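Long-range contacts in uncharacterized protein (Thermus thermophilus HB8, PDB 4WVA), which hydrolyses mannosylglycerate to mannose and glycerate, and probably glucosylglycerate to glucose and glycerate, as a glycoside hydrolase of family 63: residues A[347-352]-A[392-397]; A[328-333]-A[396-401]; A[68-73]-A[96-101]; A[58-63]-A[132-137]. One frame throughout, in Å; residues are numbered along the deposited sequence.

Contact 1: residues A[347-352]-A[392-397]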
loop_
_atom_site.group_PDB
_atom_site.type_symbol
_atom_site.label_atom_id
_atom_site.label_comp_id
_atom_site.label_asym_id
_atom_site.label_seq_id
_atom_site.Cartn_x
_atom_site.Cartn_y
_atom_site.Cartn_z
ATOM N N GLY A 347 -8.227 -19.301 31.896
ATOM C CA GLY A 347 -6.981 -19.797 32.445
ATOM C C GLY A 347 -6.144 -20.687 31.542
ATOM O O GLY A 347 -4.988 -20.983 31.892
ATOM N N ARG A 348 -6.679 -21.123 30.397
ATOM C CA ARG A 348 -6.036 -22.209 29.650
ATOM C C ARG A 348 -5.198 -21.737 28.462
ATOM O O ARG A 348 -5.632 -21.836 27.308
ATOM C CB ARG A 348 -7.031 -23.292 29.202
ATOM C CG ARG A 348 -6.321 -24.591 28.855
ATOM C CD ARG A 348 -7.230 -25.652 28.283
ATOM N NE ARG A 348 -8.190 -26.143 29.268
ATOM C CZ ARG A 348 -7.952 -27.116 30.149
ATOM N NH1 ARG A 348 -6.776 -27.735 30.224
ATOM N NH2 ARG A 348 -8.919 -27.473 30.981
ATOM N N TYR A 349 -4.014 -21.210 28.777
ATOM C CA TYR A 349 -2.906 -21.089 27.832
ATOM C C TYR A 349 -3.257 -20.072 26.737
ATOM O O TYR A 349 -3.326 -18.885 27.034
ATOM C CB TYR A 349 -2.525 -22.488 27.302
ATOM C CG TYR A 349 -1.103 -22.708 26.826
ATOM C CD1 TYR A 349 -0.021 -22.030 27.379
ATOM C CD2 TYR A 349 -0.823 -23.679 25.879
ATOM C CE1 TYR A 349 1.282 -22.283 26.964
ATOM C CE2 TYR A 349 0.463 -23.934 25.465
ATOM C CZ TYR A 349 1.519 -23.228 25.996
ATOM O OH TYR A 349 2.816 -23.495 25.576
ATOM N N TRP A 350 -3.468 -20.521 25.496
ATOM C CA TRP A 350 -3.819 -19.602 24.390
ATOM C C TRP A 350 -5.305 -19.500 24.061
ATOM O O TRP A 350 -5.675 -19.007 23.002
ATOM C CB TRP A 350 -2.996 -19.992 23.150
ATOM C CG TRP A 350 -1.548 -19.710 23.300
ATOM C CD1 TRP A 350 -0.590 -20.570 23.679
ATOM C CD2 TRP A 350 -0.899 -18.456 23.070
ATOM N NE1 TRP A 350 0.634 -19.954 23.707
ATOM C CE2 TRP A 350 0.470 -18.647 23.331
ATOM C CE3 TRP A 350 -1.342 -17.199 22.655
ATOM C CZ2 TRP A 350 1.403 -17.626 23.202
ATOM C CZ3 TRP A 350 -0.413 -16.174 22.549
ATOM C CH2 TRP A 350 0.938 -16.396 22.804
ATOM N N ARG A 351 -6.171 -19.913 24.989
ATOM C CA ARG A 351 -7.598 -19.907 24.762
ATOM C C ARG A 351 -8.320 -18.808 25.548
ATOM O O ARG A 351 -9.512 -18.910 25.801
ATOM C CB ARG A 351 -8.160 -21.301 25.103
ATOM C CG ARG A 351 -7.427 -22.399 24.351
ATOM C CD ARG A 351 -8.003 -23.770 24.621
ATOM N NE ARG A 351 -9.310 -23.990 24.018
ATOM C CZ ARG A 351 -9.529 -24.462 22.790
ATOM N NH1 ARG A 351 -8.527 -24.727 21.952
ATOM N NH2 ARG A 351 -10.788 -24.676 22.396
ATOM N N GLY A 352 -7.608 -17.739 25.911
ATOM C CA GLY A 352 -8.217 -16.653 26.694
ATOM C C GLY A 352 -7.247 -15.786 27.488
ATOM O O GLY A 352 -7.405 -14.559 27.534
ATOM N N ARG A 392 4.881 -13.987 34.949
ATOM C CA ARG A 392 4.225 -15.248 34.664
ATOM C C ARG A 392 4.048 -15.369 33.163
ATOM O O ARG A 392 4.130 -14.375 32.415
ATOM C CB ARG A 392 2.856 -15.314 35.334
ATOM C CG ARG A 392 2.923 -15.237 36.863
ATOM C CD ARG A 392 3.646 -16.416 37.491
ATOM N NE ARG A 392 3.039 -17.711 37.163
ATOM C CZ ARG A 392 2.031 -18.277 37.818
ATOM N NH1 ARG A 392 1.468 -17.670 38.855
ATOM N NH2 ARG A 392 1.556 -19.452 37.417
ATOM N N GLU A 393 3.795 -16.594 32.729
ATOM C CA GLU A 393 3.642 -16.877 31.304
ATOM C C GLU A 393 2.380 -16.196 30.726
ATOM O O GLU A 393 2.409 -15.671 29.602
ATOM C CB GLU A 393 3.650 -18.384 31.065
ATOM C CG GLU A 393 3.947 -18.811 29.638
ATOM C CD GLU A 393 4.017 -20.327 29.471
ATOM O OE1 GLU A 393 3.937 -21.043 30.499
ATOM O OE2 GLU A 393 4.174 -20.811 28.315
ATOM N N TYR A 394 1.270 -16.210 31.467
ATOM C CA TYR A 394 0.034 -15.577 31.016
ATOM C C TYR A 394 -0.817 -15.270 32.233
ATOM O O TYR A 394 -0.460 -15.659 33.357
ATOM C CB TYR A 394 -0.725 -16.426 29.984
ATOM C CG TYR A 394 -0.678 -17.913 30.240
ATOM C CD1 TYR A 394 0.425 -18.657 29.845
ATOM C CD2 TYR A 394 -1.722 -18.572 30.869
ATOM C CE1 TYR A 394 0.505 -20.000 30.099
ATOM C CE2 TYR A 394 -1.652 -19.928 31.107
ATOM C CZ TYR A 394 -0.530 -20.635 30.715
ATOM O OH TYR A 394 -0.408 -22.000 30.935
ATOM N N TYR A 395 -1.897 -14.547 31.997
ATOM C CA TYR A 395 -2.715 -14.006 33.074
ATOM C C TYR A 395 -4.178 -14.146 32.743
ATOM O O TYR A 395 -4.584 -13.970 31.603
ATOM C CB TYR A 395 -2.386 -12.533 33.337
ATOM C CG TYR A 395 -0.932 -12.291 33.651
ATOM C CD1 TYR A 395 0.005 -12.161 32.629
ATOM C CD2 TYR A 395 -0.476 -12.218 34.965
ATOM C CE1 TYR A 395 1.340 -11.950 32.901
ATOM C CE2 TYR A 395 0.865 -12.019 35.240
ATOM C CZ TYR A 395 1.773 -11.895 34.206
ATOM O OH TYR A 395 3.111 -11.693 34.456
ATOM N N ASP A 396 -4.982 -14.452 33.760
ATOM C CA ASP A 396 -6.430 -14.495 33.610
ATOM C C ASP A 396 -6.916 -13.078 33.269
ATOM O O ASP A 396 -6.599 -12.125 33.980
ATOM C CB ASP A 396 -7.055 -15.025 34.918
ATOM C CG ASP A 396 -8.562 -15.180 34.847
ATOM O OD1 ASP A 396 -9.261 -14.225 34.473
ATOM O OD2 ASP A 396 -9.053 -16.271 35.201
ATOM N N PRO A 397 -7.661 -12.913 32.156
ATOM C CA PRO A 397 -8.044 -11.545 31.767
ATOM C C PRO A 397 -9.164 -10.952 32.625
ATOM O O PRO A 397 -9.390 -9.750 32.588
ATOM C CB PRO A 397 -8.522 -11.694 30.321
ATOM C CG PRO A 397 -8.771 -13.121 30.122
ATOM C CD PRO A 397 -8.113 -13.929 31.188
#
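The rings of Tyr349 and Tyr394 meet obliquely, their planes 57° apart. CE1 of Tyr394 lies at the edge of the Tyr349 ring, 3.4 Å from Tyr349 CD1. Over one face of the Tyr394 ring sits Tyr349 CA, a CH-pi contact 3.9 Å from the ring centroid. Gly347 O lies near the plane of the same ring, 3.6 Å from Tyr394 CE2. One face of the Tyr349 ring carries CD1 of its chain neighbour Trp350. OE2 of Glu393 comes to its edge, 3.5 Å from Tyr349 CE1, with the carboxylate turned almost square to the ring.

Glu393 reaches this edge with CG anti to its backbone N (chi1 -161°) and the rest of its chain extended. Farther along, Gly352 O touches Pro397 CG at 3.3 Å. Residues 348-351 form a type II' turn, with Tyr349 at its second position.

The polar ends are held by other parts of the chain. Tyr349 OH bonds to Asp165, Glu393 OE2 to Tyr28 OH, and Tyr394 OH to the backbone of Glu197. A bound Tris molecule also bonds to Tyr349 OH and Trp350 NE1. In a nearly identical enzyme Asp165 is the proton donor, Glu393 the proton acceptor, and Tyr349 and Trp350 bind substrate. The contact therefore probably sets a substrate-binding tyrosine beside the catalytic base by aromatic and van der Waals packing.

Contact 2: residues A[328-333]-A[396-401]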
loop_
_atom_site.group_PDB
_atom_site.type_symbol
_atom_site.label_atom_id
_atom_site.label_comp_id
_atom_site.label_asym_id
_atom_site.label_seq_id
_atom_site.Cartn_x
_atom_site.Cartn_y
_atom_site.Cartn_z
ATOM N N GLU A 328 -14.717 -4.522 26.857
ATOM C CA GLU A 328 -16.035 -4.422 27.513
ATOM C C GLU A 328 -16.312 -5.646 28.385
ATOM O O GLU A 328 -17.169 -5.596 29.271
ATOM C CB GLU A 328 -17.162 -4.302 26.479
ATOM C CG GLU A 328 -17.118 -3.049 25.603
ATOM C CD GLU A 328 -18.274 -2.979 24.618
ATOM O OE1 GLU A 328 -18.978 -3.997 24.429
ATOM O OE2 GLU A 328 -18.503 -1.910 24.014
ATOM N N LYS A 329 -15.624 -6.753 28.104
ATOM C CA LYS A 329 -15.872 -8.031 28.773
ATOM C C LYS A 329 -14.745 -8.531 29.671
ATOM O O LYS A 329 -14.994 -9.317 30.593
ATOM C CB LYS A 329 -16.202 -9.097 27.731
ATOM C CG LYS A 329 -17.555 -8.901 27.063
ATOM C CD LYS A 329 -18.652 -8.722 28.102
ATOM C CE LYS A 329 -20.031 -8.986 27.530
ATOM N NZ LYS A 329 -21.045 -8.982 28.624
ATOM N N ALA A 330 -13.515 -8.087 29.405
ATOM C CA ALA A 330 -12.356 -8.460 30.218
ATOM C C ALA A 330 -11.741 -7.221 30.845
ATOM O O ALA A 330 -11.544 -6.216 30.167
ATOM C CB ALA A 330 -11.326 -9.171 29.357
ATOM N N ARG A 331 -11.385 -7.295 32.125
ATOM C CA ARG A 331 -10.699 -6.186 32.783
ATOM C C ARG A 331 -9.358 -5.870 32.133
ATOM O O ARG A 331 -9.002 -4.709 31.969
ATOM C CB ARG A 331 -10.490 -6.466 34.279
ATOM C CG ARG A 331 -9.493 -5.545 34.998
ATOM C CD ARG A 331 -9.763 -4.035 34.922
ATOM N NE ARG A 331 -8.640 -3.243 35.462
ATOM C CZ ARG A 331 -7.592 -2.778 34.767
ATOM N NH1 ARG A 331 -7.473 -2.970 33.442
ATOM N NH2 ARG A 331 -6.650 -2.079 35.404
ATOM N N TYR A 332 -8.617 -6.912 31.776
ATOM C CA TYR A 332 -7.255 -6.761 31.267
ATOM C C TYR A 332 -7.211 -7.121 29.794
ATOM O O TYR A 332 -7.639 -8.203 29.418
ATOM C CB TYR A 332 -6.285 -7.666 32.033
ATOM C CG TYR A 332 -6.148 -7.274 33.483
ATOM C CD1 TYR A 332 -6.780 -8.008 34.471
ATOM C CD2 TYR A 332 -5.434 -6.149 33.851
ATOM C CE1 TYR A 332 -6.678 -7.649 35.798
ATOM C CE2 TYR A 332 -5.333 -5.771 35.185
ATOM C CZ TYR A 332 -5.964 -6.535 36.155
ATOM O OH TYR A 332 -5.870 -6.186 37.501
ATOM N N LEU A 333 -6.723 -6.193 28.974
ATOM C CA LEU A 333 -6.428 -6.475 27.580
ATOM C C LEU A 333 -5.022 -7.032 27.512
ATOM O O LEU A 333 -4.212 -6.757 28.400
ATOM C CB LEU A 333 -6.506 -5.205 26.731
ATOM C CG LEU A 333 -7.900 -4.595 26.507
ATOM C CD1 LEU A 333 -7.764 -3.367 25.629
ATOM C CD2 LEU A 333 -8.856 -5.603 25.887
ATOM N N ASP A 396 -4.982 -14.452 33.760
ATOM C CA ASP A 396 -6.430 -14.495 33.610
ATOM C C ASP A 396 -6.916 -13.078 33.269
ATOM O O ASP A 396 -6.599 -12.125 33.980
ATOM C CB ASP A 396 -7.055 -15.025 34.918
ATOM C CG ASP A 396 -8.562 -15.180 34.847
ATOM O OD1 ASP A 396 -9.261 -14.225 34.473
ATOM O OD2 ASP A 396 -9.053 -16.271 35.201
ATOM N N PRO A 397 -7.661 -12.913 32.156
ATOM C CA PRO A 397 -8.044 -11.545 31.767
ATOM C C PRO A 397 -9.164 -10.952 32.625
ATOM O O PRO A 397 -9.390 -9.750 32.588
ATOM C CB PRO A 397 -8.522 -11.694 30.321
ATOM C CG PRO A 397 -8.771 -13.121 30.122
ATOM C CD PRO A 397 -8.113 -13.929 31.188
ATOM N N LEU A 398 -9.843 -11.802 33.394
ATOM C CA LEU A 398 -10.985 -11.359 34.191
ATOM C C LEU A 398 -10.522 -10.946 35.572
ATOM O O LEU A 398 -10.973 -9.932 36.096
ATOM C CB LEU A 398 -12.021 -12.488 34.292
ATOM C CG LEU A 398 -12.473 -13.068 32.946
ATOM C CD1 LEU A 398 -13.565 -14.100 33.171
ATOM C CD2 LEU A 398 -12.937 -11.970 31.992
ATOM N N THR A 399 -9.620 -11.734 36.154
ATOM C CA THR A 399 -9.156 -11.525 37.529
ATOM C C THR A 399 -7.748 -10.966 37.630
ATOM O O THR A 399 -7.382 -10.433 38.670
ATOM C CB THR A 399 -9.166 -12.838 38.327
ATOM O OG1 THR A 399 -8.199 -13.754 37.777
ATOM C CG2 THR A 399 -10.543 -13.457 38.307
ATOM N N GLY A 400 -6.949 -11.167 36.578
ATOM C CA GLY A 400 -5.549 -10.793 36.594
ATOM C C GLY A 400 -4.612 -11.833 37.178
ATOM O O GLY A 400 -3.416 -11.609 37.221
ATOM N N GLN A 401 -5.139 -12.978 37.623
ATOM C CA GLN A 401 -4.316 -13.963 38.308
ATOM C C GLN A 401 -3.239 -14.536 37.383
ATOM O O GLN A 401 -3.526 -14.862 36.236
ATOM C CB GLN A 401 -5.167 -15.129 38.814
ATOM C CG GLN A 401 -6.253 -14.775 39.815
ATOM C CD GLN A 401 -7.285 -15.895 39.910
ATOM O OE1 GLN A 401 -8.375 -15.838 39.303
ATOM N NE2 GLN A 401 -6.918 -16.958 40.631
HETATM O O HOH W 1 -13.083 -8.556 34.237
HETATM O O HOH W 2 -6.204 -7.909 39.537
#
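The Tyr332 ring packs against the 396-401 turn. Its CE1 comes to 3.4 Å from Gly400 CA, a close approach that the lack of a side chain on Gly400 makes possible. Tyr332 CG lies beside the backbone N and anti to the carbonyl carbon (chi1 -65°), which carries the ring alongside the turn. Pro397 O lies at the ring edge, near its plane. The same oxygen accepts the backbone hydrogen bond from Tyr332 N, with Tyr332 N 3.1 Å from Pro397 O. The methyl of Ala330 packs on the proline ring, with Ala330 CB 3.9 Å from Pro397 CB.

The turn is braced from within. Asp396 OD1 accepts from Leu398 N at 2.7 Å, nearly along its C-O axis, making an Asx turn. Thr399 N meets the same oxygen from above the carboxylate plane. Two donors thus hold one carboxylate oxygen and help fix the loop that Tyr332 packs against.

The outer side is looser and wetter. Leu398 is exposed, and its CD2 rests near Lys329 O, at 3.6 Å, and beside Ala330. One water joins Arg331 N to Leu398 O. Another joins Tyr332 OH to Thr399 O. The side chain of Arg331 leads away from the turn to a salt bridge with Asp381.

The contact ties the loop after helix 313-327 to the turn of the hairpin formed by strands 394-395 and 402-403. Helix 372-389 flanks it, with Asp381 and Leu385 touching Tyr332.

Contact 3: residues A[68-73]-A[96-101]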
loop_
_atom_site.group_PDB
_atom_site.type_symbol
_atom_site.label_atom_id
_atom_site.label_comp_id
_atom_site.label_asym_id
_atom_site.label_seq_id
_atom_site.Cartn_x
_atom_site.Cartn_y
_atom_site.Cartn_z
ATOM N N MET A 68 16.958 -23.836 7.922
ATOM C CA MET A 68 15.854 -23.911 8.860
ATOM C C MET A 68 16.314 -23.548 10.265
ATOM O O MET A 68 17.328 -24.060 10.737
ATOM C CB MET A 68 15.238 -25.302 8.904
ATOM C CG MET A 68 13.943 -25.288 9.687
ATOM S SD MET A 68 13.291 -26.908 10.065
ATOM C CE MET A 68 14.438 -27.308 11.386
ATOM N N LEU A 69 15.569 -22.661 10.923
ATOM C CA LEU A 69 15.797 -22.361 12.333
ATOM C C LEU A 69 14.717 -23.076 13.132
ATOM O O LEU A 69 13.535 -22.816 12.946
ATOM C CB LEU A 69 15.760 -20.855 12.569
ATOM C CG LEU A 69 16.327 -20.387 13.912
ATOM C CD1 LEU A 69 17.814 -20.632 14.011
ATOM C CD2 LEU A 69 16.036 -18.910 14.085
ATOM N N PRO A 70 15.102 -24.002 14.015
ATOM C CA PRO A 70 14.137 -24.829 14.733
ATOM C C PRO A 70 13.575 -24.105 15.946
ATOM O O PRO A 70 14.234 -23.198 16.450
ATOM C CB PRO A 70 14.988 -26.005 15.198
ATOM C CG PRO A 70 16.311 -25.398 15.434
ATOM C CD PRO A 70 16.480 -24.299 14.421
ATOM N N HIS A 71 12.405 -24.504 16.431
ATOM C CA HIS A 71 11.806 -23.792 17.570
ATOM C C HIS A 71 12.478 -24.109 18.901
ATOM O O HIS A 71 12.444 -23.284 19.794
ATOM C CB HIS A 71 10.293 -23.955 17.629
ATOM C CG HIS A 71 9.802 -25.154 18.370
ATOM N ND1 HIS A 71 10.174 -26.447 18.060
ATOM C CD2 HIS A 71 8.865 -25.254 19.340
ATOM C CE1 HIS A 71 9.507 -27.287 18.833
ATOM N NE2 HIS A 71 8.707 -26.585 19.621
ATOM N N ILE A 72 13.160 -25.253 19.001
ATOM C CA ILE A 72 13.917 -25.575 20.212
ATOM C C ILE A 72 15.321 -26.048 19.862
ATOM O O ILE A 72 15.484 -26.864 18.954
ATOM C CB ILE A 72 13.234 -26.663 21.094
ATOM C CG1 ILE A 72 11.789 -26.304 21.438
ATOM C CG2 ILE A 72 14.011 -26.835 22.405
ATOM C CD1 ILE A 72 11.011 -27.440 22.090
ATOM N N VAL A 73 16.313 -25.508 20.576
ATOM C CA VAL A 73 17.671 -26.019 20.595
ATOM C C VAL A 73 17.856 -26.726 21.940
ATOM O O VAL A 73 17.792 -26.090 23.012
ATOM C CB VAL A 73 18.735 -24.917 20.440
ATOM C CG1 VAL A 73 20.122 -25.518 20.342
ATOM C CG2 VAL A 73 18.462 -24.076 19.205
ATOM N N PRO A 96 24.320 -29.600 19.955
ATOM C CA PRO A 96 23.084 -30.115 20.521
ATOM C C PRO A 96 22.071 -30.514 19.455
ATOM O O PRO A 96 22.117 -30.009 18.323
ATOM C CB PRO A 96 22.548 -28.934 21.347
ATOM C CG PRO A 96 23.173 -27.724 20.740
ATOM C CD PRO A 96 24.498 -28.153 20.185
ATOM N N ALA A 97 21.175 -31.423 19.818
ATOM C CA ALA A 97 20.011 -31.746 18.995
ATOM C C ALA A 97 19.068 -30.555 18.967
ATOM O O ALA A 97 19.157 -29.667 19.830
ATOM C CB ALA A 97 19.276 -32.934 19.571
ATOM N N THR A 98 18.162 -30.559 17.997
ATOM C CA THR A 98 17.118 -29.527 17.874
ATOM C C THR A 98 15.781 -30.171 17.524
ATOM O O THR A 98 15.713 -31.350 17.183
ATOM C CB THR A 98 17.430 -28.486 16.767
ATOM O OG1 THR A 98 17.220 -29.058 15.468
ATOM C CG2 THR A 98 18.845 -27.933 16.846
ATOM N N SER A 99 14.705 -29.384 17.589
ATOM C CA SER A 99 13.400 -29.829 17.099
ATOM C C SER A 99 13.436 -29.819 15.566
ATOM O O SER A 99 14.397 -29.375 14.956
ATOM C CB SER A 99 12.296 -28.905 17.590
ATOM O OG SER A 99 12.486 -27.608 17.035
ATOM N N GLY A 100 12.361 -30.282 14.953
ATOM C CA GLY A 100 12.262 -30.391 13.510
ATOM C C GLY A 100 11.145 -29.549 12.925
ATOM O O GLY A 100 10.694 -29.805 11.796
ATOM N N ILE A 101 10.723 -28.538 13.689
ATOM C CA ILE A 101 9.724 -27.558 13.248
ATOM C C ILE A 101 10.238 -26.167 13.628
ATOM O O ILE A 101 11.227 -26.045 14.340
ATOM C CB ILE A 101 8.350 -27.796 13.891
ATOM C CG1 ILE A 101 8.445 -27.790 15.431
ATOM C CG2 ILE A 101 7.730 -29.099 13.385
ATOM C CD1 ILE A 101 7.117 -27.798 16.153
#
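His71 meets Ser99 and Ile101 through both its backbone and its ring. His71 N gives a hydrogen bond to Ile101 O at 2.9 Å. His71 ND1 and Ser99 OG share another at 2.8 Å, and either could be the donor. With chi1 at 64°, between the backbone N and the carbonyl carbon, Ser99 OG is turned to the ring edge. Ile101 CD1 covers one face of the imidazole, a CH-pi contact 3.9 Å from the centroid. Ile72 CG1 lies over the opposite face.

Ser99 N is satisfied by Ile72 O at 3.0 Å. Next to this bond, Val73 and Thr98 form an antiparallel non-hydrogen-bonded pair. Thr98 OG1 bonds to Ser99 O within its own segment, at 2.9 Å. Pro70 CG packs against Thr98 CB at 3.5 Å, and Val73 CG1 against Pro96 CG at 3.8 Å.

The contact joins strand 97-98 to strand 72-74, the middle strand of a three-stranded antiparallel sheet. His71 also touches Trp32 and Gln103, substrate-binding residues in a nearly identical enzyme. An imidazole bonded at one edge and packed on both faces has little freedom to turn, consistent with a second-shell role next to the substrate-binding site.

Contact 4: residues A[58-63]-A[132-137]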
loop_
_atom_site.group_PDB
_atom_site.type_symbol
_atom_site.label_atom_id
_atom_site.label_comp_id
_atom_site.label_asym_id
_atom_site.label_seq_id
_atom_site.Cartn_x
_atom_site.Cartn_y
_atom_site.Cartn_z
ATOM N N LEU A 58 21.334 -18.896 19.318
ATOM C CA LEU A 58 20.215 -19.478 18.595
ATOM C C LEU A 58 20.617 -19.950 17.181
ATOM O O LEU A 58 20.317 -21.083 16.784
ATOM C CB LEU A 58 19.070 -18.464 18.531
ATOM C CG LEU A 58 17.823 -18.882 17.756
ATOM C CD1 LEU A 58 17.167 -20.114 18.336
ATOM C CD2 LEU A 58 16.860 -17.698 17.706
ATOM N N PHE A 59 21.301 -19.091 16.424
ATOM C CA PHE A 59 21.699 -19.455 15.061
ATOM C C PHE A 59 22.849 -20.441 15.035
ATOM O O PHE A 59 22.827 -21.438 14.284
ATOM C CB PHE A 59 22.037 -18.217 14.237
ATOM C CG PHE A 59 20.827 -17.531 13.689
ATOM C CD1 PHE A 59 20.272 -17.937 12.491
ATOM C CD2 PHE A 59 20.214 -16.513 14.394
ATOM C CE1 PHE A 59 19.145 -17.323 11.984
ATOM C CE2 PHE A 59 19.095 -15.891 13.890
ATOM C CZ PHE A 59 18.549 -16.306 12.695
ATOM N N ASP A 60 23.863 -20.180 15.855
ATOM C CA ASP A 60 25.082 -21.015 15.827
ATOM C C ASP A 60 24.809 -22.474 16.195
ATOM O O ASP A 60 25.365 -23.394 15.567
ATOM C CB ASP A 60 26.145 -20.437 16.764
ATOM C CG ASP A 60 26.863 -19.251 16.180
ATOM O OD1 ASP A 60 26.804 -19.051 14.964
ATOM O OD2 ASP A 60 27.513 -18.523 16.954
ATOM N N TYR A 61 23.956 -22.691 17.187
ATOM C CA TYR A 61 23.629 -24.052 17.628
ATOM C C TYR A 61 22.313 -24.606 17.108
ATOM O O TYR A 61 22.074 -25.812 17.198
ATOM C CB TYR A 61 23.680 -24.129 19.155
ATOM C CG TYR A 61 25.054 -23.829 19.655
ATOM C CD1 TYR A 61 26.051 -24.798 19.604
ATOM C CD2 TYR A 61 25.382 -22.566 20.137
ATOM C CE1 TYR A 61 27.333 -24.523 20.034
ATOM C CE2 TYR A 61 26.662 -22.269 20.559
ATOM C CZ TYR A 61 27.631 -23.260 20.514
ATOM O OH TYR A 61 28.911 -22.989 20.943
ATOM N N GLY A 62 21.457 -23.742 16.565
ATOM C CA GLY A 62 20.147 -24.169 16.073
ATOM C C GLY A 62 20.026 -24.330 14.573
ATOM O O GLY A 62 19.369 -25.250 14.100
ATOM N N GLN A 63 20.636 -23.443 13.791
ATOM C CA GLN A 63 20.297 -23.401 12.369
ATOM C C GLN A 63 20.831 -24.616 11.634
ATOM O O GLN A 63 22.004 -24.937 11.739
ATOM C CB GLN A 63 20.785 -22.125 11.699
ATOM C CG GLN A 63 20.254 -21.926 10.296
ATOM C CD GLN A 63 20.572 -20.550 9.763
ATOM O OE1 GLN A 63 21.652 -20.002 10.007
ATOM N NE2 GLN A 63 19.634 -19.986 9.019
ATOM N N PHE A 132 23.317 -11.525 9.278
ATOM C CA PHE A 132 22.490 -11.232 8.122
ATOM C C PHE A 132 22.310 -12.434 7.159
ATOM O O PHE A 132 21.178 -12.765 6.790
ATOM C CB PHE A 132 23.002 -10.014 7.347
ATOM C CG PHE A 132 22.205 -9.740 6.113
ATOM C CD1 PHE A 132 20.987 -9.095 6.191
ATOM C CD2 PHE A 132 22.646 -10.191 4.881
ATOM C CE1 PHE A 132 20.231 -8.879 5.051
ATOM C CE2 PHE A 132 21.900 -9.990 3.735
ATOM C CZ PHE A 132 20.682 -9.335 3.824
ATOM N N PRO A 133 23.415 -13.081 6.739
ATOM C CA PRO A 133 23.229 -14.210 5.804
ATOM C C PRO A 133 22.513 -15.409 6.439
ATOM O O PRO A 133 21.829 -16.168 5.755
ATOM C CB PRO A 133 24.654 -14.581 5.381
ATOM C CG PRO A 133 25.550 -13.959 6.369
ATOM C CD PRO A 133 24.831 -12.824 7.040
ATOM N N LYS A 134 22.618 -15.538 7.755
ATOM C CA LYS A 134 21.897 -16.569 8.488
ATOM C C LYS A 134 20.384 -16.300 8.542
ATOM O O LYS A 134 19.580 -17.198 8.316
ATOM C CB LYS A 134 22.484 -16.702 9.897
ATOM C CG LYS A 134 23.960 -17.072 9.880
ATOM C CD LYS A 134 24.487 -17.361 11.270
ATOM C CE LYS A 134 25.976 -17.663 11.252
ATOM N NZ LYS A 134 26.264 -18.898 10.476
ATOM N N LEU A 135 20.005 -15.059 8.852
ATOM C CA LEU A 135 18.610 -14.643 8.768
ATOM C C LEU A 135 18.048 -14.862 7.358
ATOM O O LEU A 135 16.950 -15.395 7.171
ATOM C CB LEU A 135 18.495 -13.151 9.105
ATOM C CG LEU A 135 18.659 -12.769 10.573
ATOM C CD1 LEU A 135 18.967 -11.297 10.735
ATOM C CD2 LEU A 135 17.366 -13.109 11.302
ATOM N N LEU A 136 18.811 -14.434 6.366
ATOM C CA LEU A 136 18.385 -14.542 4.979
ATOM C C LEU A 136 18.141 -16.015 4.616
ATOM O O LEU A 136 17.170 -16.344 3.938
ATOM C CB LEU A 136 19.440 -13.913 4.071
ATOM C CG LEU A 136 19.135 -13.815 2.585
ATOM C CD1 LEU A 136 17.992 -12.853 2.328
ATOM C CD2 LEU A 136 20.386 -13.378 1.842
ATOM N N ALA A 137 19.023 -16.897 5.080
ATOM C CA ALA A 137 18.889 -18.328 4.798
ATOM C C ALA A 137 17.663 -18.928 5.473
ATOM O O ALA A 137 17.016 -19.820 4.928
ATOM C CB ALA A 137 20.154 -19.072 5.211
HETATM O O HOH W 3 27.428 -20.840 12.889
HETATM O O HOH W 4 24.115 -20.946 10.522
#
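Lys134 O takes a nearly straight hydrogen bond from Gln63 NE2 at 2.9 Å. The oxygen lies close to the amide plane of Gln63, while the donor is tilted 28° from the plane of the carbonyl. Gln63 reaches across because its CG is anti to the backbone N (chi1 -170°) and the chain runs on extended. NE2 also bonds to Gly67 O. Both bonds use the amide nitrogen, which helps fix which way round the amide sits.

The other end of the amide turns to the lysine side chain. Gln63 OE1 lies 3.4 Å from Lys134 CB. One water bridges it to Lys134 NZ, 2.7 Å from OE1. A second water is bonded to Asp60 OD1, but its link to Lys134 NZ is weak. Asp60 OD1 and Lys134 NZ stay 4.5 Å apart, and Tyr130 OH also bonds to this aspartate oxygen.

Beneath these polar groups Phe59 does the apolar packing. Phe59 and Lys134 run alongside in opposite senses, with Phe59 CD1 3.6 Å from Lys134 CB. The para carbon, Phe59 CZ, meets Leu135 CD2 at 3.7 Å. Val107 of helix 107-117 touches both Phe59 and Leu135.

The short helix segments cross at 61°, their axes 11.1 Å apart. At that spacing side chains fill the space between helices 48-62 and 121-146, and waters link the polar groups. The amide makes the direct polar link. The charges of Asp60 and Lys134 are near enough to attract each other, probably modestly, without forming a salt bridge.

In the fold
All four contacts lie within the glycoside hydrolase domain, an (alpha/alpha)6 barrel. Along the chain, contact 4 opens first and encloses contact 3; contacts 2 and 1 follow, both ending in the 392-401 region. Contacts 1 and 2 share Asp396 and Pro397, and their centres are 10 Å apart. Contacts 3 and 4 have centres 12 Å apart and touch where the end of helix 48-62 meets residues 68-73. Contacts 2 and 4 lie on opposite sides of the chain's centre, 38 Å apart between centres. Contact 1 holds probable catalytic and substrate-binding residues, contact 3 borders others, and contacts 2 and 4 pack the fold farther out.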